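Long-range contacts in glutathione-specific gamma-glutamylcyclotransferase (Saccharomyces cerevisiae S288c, PDB 5HWK), which cleaves glutathione, but not other gamma-glutamyl peptides, into 5-oxo-L-proline and the dipeptide Cys-Gly: residues I8-Y13 / Y97-E102; H26-I31 / L128-E133; A57-Y62 / T158-G163. All blocks are in the same frame, centred on the assembly; numbering follows the deposited sequence.

In the fold
Contacts 1 and 2 lie in one antiparallel sheet, and contact 3 joins it to a smaller one. Contact 1 pairs strands 8-12 and 91-99, and contact 2 joins the next two strands of the same sheet, 26-33 and 119-129, its centre about 14 Å away; the two meet where Tyr98 N approaches His26 O. Contact 3 brings the smaller sheet against strand 154-163, with its centre about 15 Å from that of contact 1 and about 18 Å from that of contact 2. Benzoic acid touches contacts 1 and 3, which are tied by the hydroxyl of Tyr13 and the carbonyl of Tyr161. The side chain of Glu115, the probable proton acceptor, lies about 9 Å from that of Thr58 and about 12 Å from that of Tyr97.

Contact 1: I8-Y13 / Y97-E102; sequences IWVLGY and YYIPPE. With BEZ (benzoic acid), chain C.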
loop_
_atom_site.group_PDB
_atom_site.type_symbol
_atom_site.label_atom_id
_atom_site.label_comp_id
_atom_site.label_asym_id
_atom_site.label_seq_id
_atom_site.Cartn_x
_atom_site.Cartn_y
_atom_site.Cartn_z
ATOM N N ILE A 8 -0.638 15.366 -10.791
ATOM C CA ILE A 8 -0.423 13.936 -10.708
ATOM C C ILE A 8 -1.309 13.366 -9.624
ATOM O O ILE A 8 -1.666 14.034 -8.643
ATOM C CB ILE A 8 1.046 13.484 -10.530
ATOM C CG1 ILE A 8 1.477 13.710 -9.097
ATOM C CG2 ILE A 8 1.970 14.198 -11.498
ATOM C CD1 ILE A 8 1.730 15.100 -8.813
ATOM N N TRP A 9 -1.681 12.126 -9.837
ATOM C CA TRP A 9 -2.391 11.334 -8.852
ATOM C C TRP A 9 -1.362 10.434 -8.206
ATOM O O TRP A 9 -0.571 9.817 -8.895
ATOM C CB TRP A 9 -3.449 10.479 -9.540
ATOM C CG TRP A 9 -4.605 11.374 -10.040
ATOM C CD1 TRP A 9 -4.753 11.931 -11.291
ATOM C CD2 TRP A 9 -5.754 11.803 -9.281
ATOM N NE1 TRP A 9 -5.906 12.656 -11.334
ATOM C CE2 TRP A 9 -6.550 12.589 -10.131
ATOM C CE3 TRP A 9 -6.182 11.579 -7.971
ATOM C CZ2 TRP A 9 -7.734 13.164 -9.708
ATOM C CZ3 TRP A 9 -7.369 12.136 -7.561
ATOM C CH2 TRP A 9 -8.136 12.916 -8.433
ATOM N N VAL A 10 -1.376 10.413 -6.880
ATOM C CA VAL A 10 -0.415 9.626 -6.104
ATOM C C VAL A 10 -1.197 8.621 -5.274
ATOM O O VAL A 10 -2.066 9.014 -4.496
ATOM C CB VAL A 10 0.396 10.545 -5.174
ATOM C CG1 VAL A 10 1.366 9.719 -4.275
ATOM C CG2 VAL A 10 1.158 11.574 -5.963
ATOM N N LEU A 11 -0.832 7.335 -5.366
ATOM C CA LEU A 11 -1.460 6.314 -4.542
ATOM C C LEU A 11 -0.848 6.340 -3.159
ATOM O O LEU A 11 0.361 6.528 -3.014
ATOM C CB LEU A 11 -1.146 4.936 -5.116
ATOM C CG LEU A 11 -1.774 4.526 -6.431
ATOM C CD1 LEU A 11 -1.321 3.089 -6.770
ATOM C CD2 LEU A 11 -3.252 4.646 -6.279
ATOM N N GLY A 12 -1.701 6.208 -2.153
ATOM C CA GLY A 12 -1.204 5.946 -0.807
ATOM C C GLY A 12 -1.726 4.622 -0.288
ATOM O O GLY A 12 -2.936 4.369 -0.323
ATOM N N TYR A 13 -0.824 3.757 0.208
ATOM C CA TYR A 13 -1.208 2.457 0.741
ATOM C C TYR A 13 -0.629 2.236 2.130
ATOM O O TYR A 13 -0.926 1.215 2.754
ATOM C CB TYR A 13 -0.810 1.300 -0.204
ATOM C CG TYR A 13 0.658 1.231 -0.410
ATOM C CD1 TYR A 13 1.452 0.479 0.436
ATOM C CD2 TYR A 13 1.264 1.884 -1.459
ATOM C CE1 TYR A 13 2.784 0.422 0.284
ATOM C CE2 TYR A 13 2.630 1.796 -1.650
ATOM C CZ TYR A 13 3.398 1.047 -0.769
ATOM O OH TYR A 13 4.756 0.955 -0.954
ATOM N N TYR A 97 -4.462 10.544 -4.060
ATOM C CA TYR A 97 -4.411 11.990 -3.883
ATOM C C TYR A 97 -4.167 12.634 -5.221
ATOM O O TYR A 97 -3.450 12.095 -6.053
ATOM C CB TYR A 97 -3.184 12.348 -3.027
ATOM C CG TYR A 97 -3.320 11.940 -1.589
ATOM C CD1 TYR A 97 -4.095 12.705 -0.722
ATOM C CD2 TYR A 97 -2.703 10.787 -1.076
ATOM C CE1 TYR A 97 -4.248 12.362 0.583
ATOM C CE2 TYR A 97 -2.855 10.425 0.264
ATOM C CZ TYR A 97 -3.617 11.236 1.076
ATOM O OH TYR A 97 -3.791 10.897 2.390
ATOM N N TYR A 98 -4.734 13.820 -5.417
ATOM C CA TYR A 98 -4.344 14.631 -6.565
ATOM C C TYR A 98 -3.492 15.790 -6.093
ATOM O O TYR A 98 -3.864 16.514 -5.154
ATOM C CB TYR A 98 -5.562 15.218 -7.272
ATOM C CG TYR A 98 -5.203 16.046 -8.513
ATOM C CD1 TYR A 98 -4.740 15.436 -9.675
ATOM C CD2 TYR A 98 -5.255 17.439 -8.486
ATOM C CE1 TYR A 98 -4.409 16.169 -10.795
ATOM C CE2 TYR A 98 -4.957 18.186 -9.622
ATOM C CZ TYR A 98 -4.539 17.541 -10.754
ATOM O OH TYR A 98 -4.191 18.246 -11.881
ATOM N N ILE A 99 -2.367 15.974 -6.756
ATOM C CA ILE A 99 -1.417 17.047 -6.486
ATOM C C ILE A 99 -1.436 17.975 -7.691
ATOM O O ILE A 99 -1.088 17.548 -8.794
ATOM C CB ILE A 99 0.002 16.497 -6.241
ATOM C CG1 ILE A 99 0.013 15.303 -5.260
ATOM C CG2 ILE A 99 0.957 17.633 -5.849
ATOM C CD1 ILE A 99 -0.534 15.605 -3.907
ATOM N N PRO A 100 -1.820 19.234 -7.531
ATOM C CA PRO A 100 -1.889 20.163 -8.694
ATOM C C PRO A 100 -0.520 20.406 -9.299
ATOM O O PRO A 100 0.519 20.153 -8.657
ATOM C CB PRO A 100 -2.463 21.457 -8.099
ATOM C CG PRO A 100 -2.362 21.302 -6.587
ATOM C CD PRO A 100 -2.276 19.829 -6.263
ATOM N N PRO A 101 -0.492 20.818 -10.568
ATOM C CA PRO A 101 0.780 21.073 -11.265
ATOM C C PRO A 101 1.754 21.936 -10.485
ATOM O O PRO A 101 2.968 21.695 -10.536
ATOM C CB PRO A 101 0.336 21.803 -12.550
ATOM C CG PRO A 101 -1.082 21.432 -12.750
ATOM C CD PRO A 101 -1.675 21.118 -11.396
ATOM N N GLU A 102 1.255 22.953 -9.779
ATOM C CA GLU A 102 2.132 23.846 -9.030
ATOM C C GLU A 102 2.963 23.104 -8.008
ATOM O O GLU A 102 4.026 23.597 -7.619
ATOM C CB GLU A 102 1.318 24.907 -8.285
ATOM C CG GLU A 102 0.223 25.540 -9.092
ATOM C CD GLU A 102 -1.059 24.731 -9.059
ATOM O OE1 GLU A 102 -1.792 24.813 -8.046
ATOM O OE2 GLU A 102 -1.322 24.000 -10.041
HETATM C C BEZ C . 2.439 5.010 0.906
HETATM O O1 BEZ C . 1.664 5.326 1.766
HETATM O O2 BEZ C . 1.952 4.660 -0.175
HETATM C C1 BEZ C . 3.912 4.955 1.162
HETATM C C2 BEZ C . 4.708 4.349 0.210
HETATM C C3 BEZ C . 6.083 4.214 0.436
HETATM C C4 BEZ C . 6.665 4.761 1.566
HETATM C C5 BEZ C . 5.857 5.406 2.489
HETATM C C6 BEZ C . 4.479 5.509 2.321
#
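Tyr98 lies against Trp9 at a non-hydrogen-bonded position of an antiparallel strand pair, and its side chain lies across one face of the indole. Its CB sits over the six-membered ring of Trp9, 3.5 Å from the centroid and only 10° off the normal, a CH-pi contact. CG then passes Trp9 CE2 and CZ2, and Tyr98 CD1 comes down on the same indole, 3.4 Å from Trp9 CE2. Tyr98 CE1 lies beside Trp9 NE1 and 3.9 Å from Ile8 N, and OH ends in a weak hydrogen bond to Gly7 N. A chi1 of -178°, with CG anti to the backbone N, carries the phenol obliquely across the indole, the planes at 52°. Backbone bonds hold the pairs on both sides: Ile99 N reaches Ile8 O at 2.8 Å, and Val10 N reaches Tyr97 O at 2.8 Å. On the other face of the sheet, Ile8 CD1 makes an apolar contact with Ile99 CB. Beyond the paired residues, Tyr13 N donates to benzoic acid O2 at 2.9 Å, and that oxygen lies over one face of the Tyr13 ring. The amides of Tyr13, Gly14 and Leu16 hold benzoic acid in the glycine-rich loop after strand 8-12, probably the glutathione site, as in related gamma-glutamylcyclotransferases.

Contact 2: H26-I31 / L128-E133; sequences HRIPAI and LETNRE
A first torsion of -171° in Thr130 sets OG1 opposite the backbone N and aims it at Pro29, while in Ile31 a chi1 of -56° turns CG2 to the carboxylate end of Glu129. The hydroxyl of Thr130 donates to Pro29 O at 2.6 Å, arriving 24° out of the carbonyl plane. The same OG1 lies 3.6 Å from Ile28 CG2, the two side chains crossing at about a right angle. A side chain thus carries the link at the point where the strands part, for only one residue pair, Ile31 with Glu129, is joined by backbone bonds. There Ile31 N donates to Glu129 O at 2.7 Å, and Glu129 N returns a bond to a lone pair of Ile31 O at 3.0 Å. Beyond this pair Glu129 runs out extended, its OE1 3.7 Å from Ile31 CG2. Glu129 OE1 is hydrogen-bonded to His33 NE2, which probably fixes its position beside the isoleucine methyl. Asn131 ND2 approaches the ring of Pro29 loosely, and its OD1 is held by His134 ND1. Strand 26-33 is flanked on its far side by strand 91-99, to which Ile28 and Ala30 are hydrogen-bonded through their backbones; helix 135-144 packs Leu138 on Thr130 and Glu137 on Ile28, and Met207 and Ile209 of a loop touch Pro29 and Ile31.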
loop_
_atom_site.group_PDB
_atom_site.type_symbol
_atom_site.label_atom_id
_atom_site.label_comp_id
_atom_site.label_asym_id
_atom_site.label_seq_id
_atom_site.Cartn_x
_atom_site.Cartn_y
_atom_site.Cartn_z
ATOM N N HIS A 26 -7.501 16.580 -3.932
ATOM C CA HIS A 26 -8.461 15.492 -3.802
ATOM C C HIS A 26 -7.805 14.380 -2.997
ATOM O O HIS A 26 -6.588 14.139 -3.123
ATOM C CB HIS A 26 -8.819 14.884 -5.171
ATOM C CG HIS A 26 -9.446 15.851 -6.119
ATOM N ND1 HIS A 26 -10.805 16.025 -6.211
ATOM C CD2 HIS A 26 -8.890 16.708 -6.995
ATOM C CE1 HIS A 26 -11.067 16.932 -7.137
ATOM N NE2 HIS A 26 -9.919 17.371 -7.624
ATOM N N ARG A 27 -8.629 13.673 -2.222
ATOM C CA ARG A 27 -8.194 12.483 -1.474
ATOM C C ARG A 27 -9.358 11.510 -1.585
ATOM O O ARG A 27 -10.399 11.718 -0.953
ATOM C CB ARG A 27 -7.903 12.810 -0.003
ATOM C CG ARG A 27 -7.536 11.601 0.772
ATOM C CD ARG A 27 -7.317 11.932 2.274
ATOM N NE ARG A 27 -6.790 10.809 3.055
ATOM C CZ ARG A 27 -7.563 9.904 3.646
ATOM N NH1 ARG A 27 -8.885 9.989 3.527
ATOM N NH2 ARG A 27 -7.002 8.928 4.386
ATOM N N ILE A 28 -9.217 10.487 -2.411
ATOM C CA ILE A 28 -10.318 9.588 -2.747
ATOM C C ILE A 28 -10.020 8.216 -2.152
ATOM O O ILE A 28 -9.020 7.597 -2.541
ATOM C CB ILE A 28 -10.476 9.460 -4.272
ATOM C CG1 ILE A 28 -10.731 10.831 -4.922
ATOM C CG2 ILE A 28 -11.540 8.406 -4.591
ATOM C CD1 ILE A 28 -10.813 10.756 -6.411
ATOM N N PRO A 29 -10.858 7.693 -1.242
ATOM C CA PRO A 29 -10.670 6.318 -0.757
ATOM C C PRO A 29 -10.761 5.380 -1.941
ATOM O O PRO A 29 -11.580 5.574 -2.841
ATOM C CB PRO A 29 -11.857 6.112 0.189
ATOM C CG PRO A 29 -12.342 7.453 0.521
ATOM C CD PRO A 29 -12.057 8.316 -0.654
ATOM N N ALA A 30 -9.903 4.373 -1.969
ATOM C CA ALA A 30 -9.788 3.593 -3.191
ATOM C C ALA A 30 -9.587 2.127 -2.896
ATOM O O ALA A 30 -8.769 1.758 -2.039
ATOM C CB ALA A 30 -8.600 4.059 -4.041
ATOM N N ILE A 31 -10.309 1.299 -3.649
ATOM C CA ILE A 31 -9.964 -0.097 -3.833
ATOM C C ILE A 31 -8.989 -0.125 -5.000
ATOM O O ILE A 31 -9.374 0.165 -6.140
ATOM C CB ILE A 31 -11.217 -0.931 -4.114
ATOM C CG1 ILE A 31 -12.257 -0.763 -2.990
ATOM C CG2 ILE A 31 -10.849 -2.387 -4.387
ATOM C CD1 ILE A 31 -13.579 -1.467 -3.299
ATOM N N LEU A 128 -9.189 1.501 -10.270
ATOM C CA LEU A 128 -9.622 1.916 -8.944
ATOM C C LEU A 128 -11.135 1.836 -8.843
ATOM O O LEU A 128 -11.851 2.082 -9.821
ATOM C CB LEU A 128 -9.219 3.348 -8.671
ATOM C CG LEU A 128 -7.721 3.620 -8.703
ATOM C CD1 LEU A 128 -7.450 5.075 -8.425
ATOM C CD2 LEU A 128 -6.981 2.735 -7.696
ATOM N N GLU A 129 -11.625 1.539 -7.648
ATOM C CA GLU A 129 -13.025 1.719 -7.309
ATOM C C GLU A 129 -13.086 2.505 -6.008
ATOM O O GLU A 129 -12.126 2.533 -5.233
ATOM C CB GLU A 129 -13.752 0.391 -7.062
ATOM C CG GLU A 129 -13.760 -0.615 -8.193
ATOM C CD GLU A 129 -14.138 -2.000 -7.692
ATOM O OE1 GLU A 129 -13.239 -2.743 -7.220
ATOM O OE2 GLU A 129 -15.340 -2.334 -7.740
ATOM N N THR A 130 -14.241 3.114 -5.759
ATOM C CA THR A 130 -14.437 3.893 -4.551
ATOM C C THR A 130 -15.875 3.747 -4.066
ATOM O O THR A 130 -16.689 3.030 -4.658
ATOM C CB THR A 130 -14.026 5.350 -4.766
ATOM O OG1 THR A 130 -14.034 6.032 -3.504
ATOM C CG2 THR A 130 -14.986 6.022 -5.709
ATOM N N ASN A 131 -16.190 4.431 -2.969
ATOM C CA ASN A 131 -17.523 4.337 -2.394
ATOM C C ASN A 131 -18.497 5.248 -3.135
ATOM O O ASN A 131 -18.125 6.018 -4.023
ATOM C CB ASN A 131 -17.509 4.612 -0.883
ATOM C CG ASN A 131 -16.888 5.959 -0.518
ATOM O OD1 ASN A 131 -16.967 6.930 -1.272
ATOM N ND2 ASN A 131 -16.277 6.021 0.667
ATOM N N ARG A 132 -19.776 5.131 -2.771
ATOM C CA ARG A 132 -20.794 5.957 -3.411
ATOM C C ARG A 132 -20.499 7.435 -3.209
ATOM O O ARG A 132 -20.677 8.244 -4.127
ATOM N N GLU A 133 -19.990 7.794 -2.026
ATOM C CA GLU A 133 -19.743 9.196 -1.719
ATOM C C GLU A 133 -18.754 9.830 -2.691
ATOM O O GLU A 133 -18.843 11.036 -2.952
ATOM C CB GLU A 133 -19.271 9.350 -0.271
#

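Contact 3: A57-Y62 / T158-G163; sequences ATLIPY and TSVYIG. With BEZ (benzoic acid), chain C.
Strands 57-61 and 158-163 cross almost perpendicularly, their axes at 91° and 5.5 Å apart at closest, Thr58 and Gly163 being the residues whose backbones come nearest. Since no backbone pairing joins them, side chains and a water make the join. Thr58 points its CB toward strand 158-163, and OG1, lying anti to the backbone N with chi1 -174°, donates to Gly163 O at 2.8 Å. The approach is well to one side of the carbonyl direction, with a C=O...donor angle of 112°. A water donates to the same Gly163 O at 2.9 Å and to Leu59 O at 2.8 Å, so this carbonyl takes two bonds. A valine in place of Thr58 would probably cost Gly163 O the hydroxyl's bond, leaving the bridging water and apolar contacts to join the strands here. Next along, Ile162 turns CG2 to Leu59 O, 3.4 Å away. Further from Gly163, Leu59 CD1 meets Val160 CG2 at 4.0 Å, an oblique apolar contact that Tyr13 flanks by packing on both residues. Tyr161 faces elsewhere: its CB lies 3.6 Å from benzoic acid C3, and its carbonyl accepts the hydroxyl of Tyr13. At this right-angled crossing the three-stranded sheet meets strand 154-163 of the larger one, where Tyr161 lines the benzoic acid pocket.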
loop_
_atom_site.group_PDB
_atom_site.type_symbol
_atom_site.label_atom_id
_atom_site.label_comp_id
_atom_site.label_asym_id
_atom_site.label_seq_id
_atom_site.Cartn_x
_atom_site.Cartn_y
_atom_site.Cartn_z
ATOM N N ALA A 57 5.102 -1.288 5.159
ATOM C CA ALA A 57 4.315 -1.783 4.030
ATOM C C ALA A 57 4.989 -1.560 2.678
ATOM O O ALA A 57 5.602 -0.513 2.426
ATOM C CB ALA A 57 2.971 -1.068 4.011
ATOM N N THR A 58 4.816 -2.527 1.794
ATOM C CA THR A 58 5.121 -2.337 0.368
ATOM C C THR A 58 3.991 -2.956 -0.424
ATOM O O THR A 58 3.160 -3.656 0.108
ATOM C CB THR A 58 6.529 -2.899 0.048
ATOM O OG1 THR A 58 6.840 -2.574 -1.304
ATOM C CG2 THR A 58 6.592 -4.394 0.197
ATOM N N LEU A 59 3.939 -2.661 -1.728
ATOM C CA LEU A 59 2.939 -3.248 -2.609
ATOM C C LEU A 59 3.666 -4.169 -3.565
ATOM O O LEU A 59 4.749 -3.836 -4.054
ATOM C CB LEU A 59 2.325 -2.178 -3.495
ATOM C CG LEU A 59 1.284 -1.288 -2.934
ATOM C CD1 LEU A 59 0.746 -0.407 -4.120
ATOM C CD2 LEU A 59 0.176 -2.084 -2.284
ATOM N N ILE A 60 3.071 -5.311 -3.857
ATOM C CA ILE A 60 3.661 -6.249 -4.792
ATOM C C ILE A 60 2.705 -6.389 -5.966
ATOM O O ILE A 60 1.517 -6.691 -5.775
ATOM C CB ILE A 60 3.916 -7.596 -4.118
ATOM C CG1 ILE A 60 4.684 -7.322 -2.833
ATOM C CG2 ILE A 60 4.667 -8.482 -5.067
ATOM C CD1 ILE A 60 4.362 -8.281 -1.843
ATOM N N PRO A 61 3.155 -6.141 -7.187
ATOM C CA PRO A 61 2.242 -6.238 -8.324
ATOM C C PRO A 61 1.947 -7.677 -8.677
ATOM O O PRO A 61 2.756 -8.583 -8.458
ATOM C CB PRO A 61 3.003 -5.566 -9.467
ATOM C CG PRO A 61 4.410 -5.730 -9.101
ATOM C CD PRO A 61 4.479 -5.632 -7.588
ATOM N N TYR A 62 0.784 -7.840 -9.311
ATOM C CA TYR A 62 0.329 -9.149 -9.779
ATOM C C TYR A 62 1.420 -9.880 -10.565
ATOM O O TYR A 62 1.656 -11.074 -10.356
ATOM C CB TYR A 62 -0.914 -8.973 -10.667
ATOM C CG TYR A 62 -1.411 -10.245 -11.304
ATOM C CD1 TYR A 62 -2.222 -11.135 -10.606
ATOM C CD2 TYR A 62 -1.072 -10.552 -12.605
ATOM C CE1 TYR A 62 -2.668 -12.300 -11.171
ATOM C CE2 TYR A 62 -1.511 -11.721 -13.194
ATOM C CZ TYR A 62 -2.319 -12.591 -12.487
ATOM O OH TYR A 62 -2.768 -13.738 -13.114
ATOM N N THR A 158 -1.156 6.890 -12.255
ATOM C CA THR A 158 -0.809 7.273 -10.886
ATOM C C THR A 158 0.673 7.048 -10.635
ATOM O O THR A 158 1.309 6.205 -11.256
ATOM C CB THR A 158 -1.583 6.444 -9.828
ATOM O OG1 THR A 158 -1.169 5.063 -9.869
ATOM C CG2 THR A 158 -3.062 6.518 -10.007
ATOM N N SER A 159 1.211 7.804 -9.692
ATOM C CA SER A 159 2.541 7.574 -9.158
ATOM C C SER A 159 2.410 6.858 -7.829
ATOM O O SER A 159 1.439 7.056 -7.107
ATOM C CB SER A 159 3.267 8.905 -8.940
ATOM O OG SER A 159 3.572 9.502 -10.200
ATOM N N VAL A 160 3.361 5.977 -7.552
ATOM C CA VAL A 160 3.332 5.216 -6.299
ATOM C C VAL A 160 4.768 4.913 -5.918
ATOM O O VAL A 160 5.604 4.643 -6.768
ATOM C CB VAL A 160 2.487 3.932 -6.531
ATOM C CG1 VAL A 160 3.099 3.038 -7.630
ATOM C CG2 VAL A 160 2.287 3.123 -5.217
ATOM N N TYR A 161 5.055 4.899 -4.605
ATOM C CA TYR A 161 6.365 4.468 -4.096
ATOM C C TYR A 161 6.274 3.029 -3.641
ATOM O O TYR A 161 5.416 2.701 -2.822
ATOM C CB TYR A 161 6.774 5.344 -2.906
ATOM C CG TYR A 161 7.404 6.659 -3.268
ATOM C CD1 TYR A 161 8.731 6.723 -3.718
ATOM C CD2 TYR A 161 6.658 7.838 -3.250
ATOM C CE1 TYR A 161 9.334 7.948 -4.022
ATOM C CE2 TYR A 161 7.248 9.061 -3.559
ATOM C CZ TYR A 161 8.576 9.099 -4.000
ATOM O OH TYR A 161 9.214 10.282 -4.270
ATOM N N ILE A 162 7.185 2.192 -4.135
ATOM C CA ILE A 162 7.161 0.754 -3.923
ATOM C C ILE A 162 8.538 0.295 -3.501
ATOM O O ILE A 162 9.536 0.744 -4.064
ATOM C CB ILE A 162 6.790 0.008 -5.234
ATOM C CG1 ILE A 162 5.344 0.362 -5.593
ATOM C CG2 ILE A 162 6.999 -1.519 -5.068
ATOM C CD1 ILE A 162 4.819 -0.310 -6.836
ATOM N N GLY A 163 8.600 -0.620 -2.521
ATOM C CA GLY A 163 9.830 -1.394 -2.289
ATOM C C GLY A 163 9.756 -2.618 -3.156
ATOM O O GLY A 163 8.983 -3.517 -2.855
HETATM C C BEZ C . 2.439 5.010 0.906
HETATM O O1 BEZ C . 1.664 5.326 1.766
HETATM O O2 BEZ C . 1.952 4.660 -0.175
HETATM C C1 BEZ C . 3.912 4.955 1.162
HETATM C C2 BEZ C . 4.708 4.349 0.210
HETATM C C3 BEZ C . 6.083 4.214 0.436
HETATM C C4 BEZ C . 6.665 4.761 1.566
HETATM C C5 BEZ C . 5.857 5.406 2.489
HETATM C C6 BEZ C . 4.479 5.509 2.321
HETATM O O HOH W 1 7.179 -5.082 -4.499
#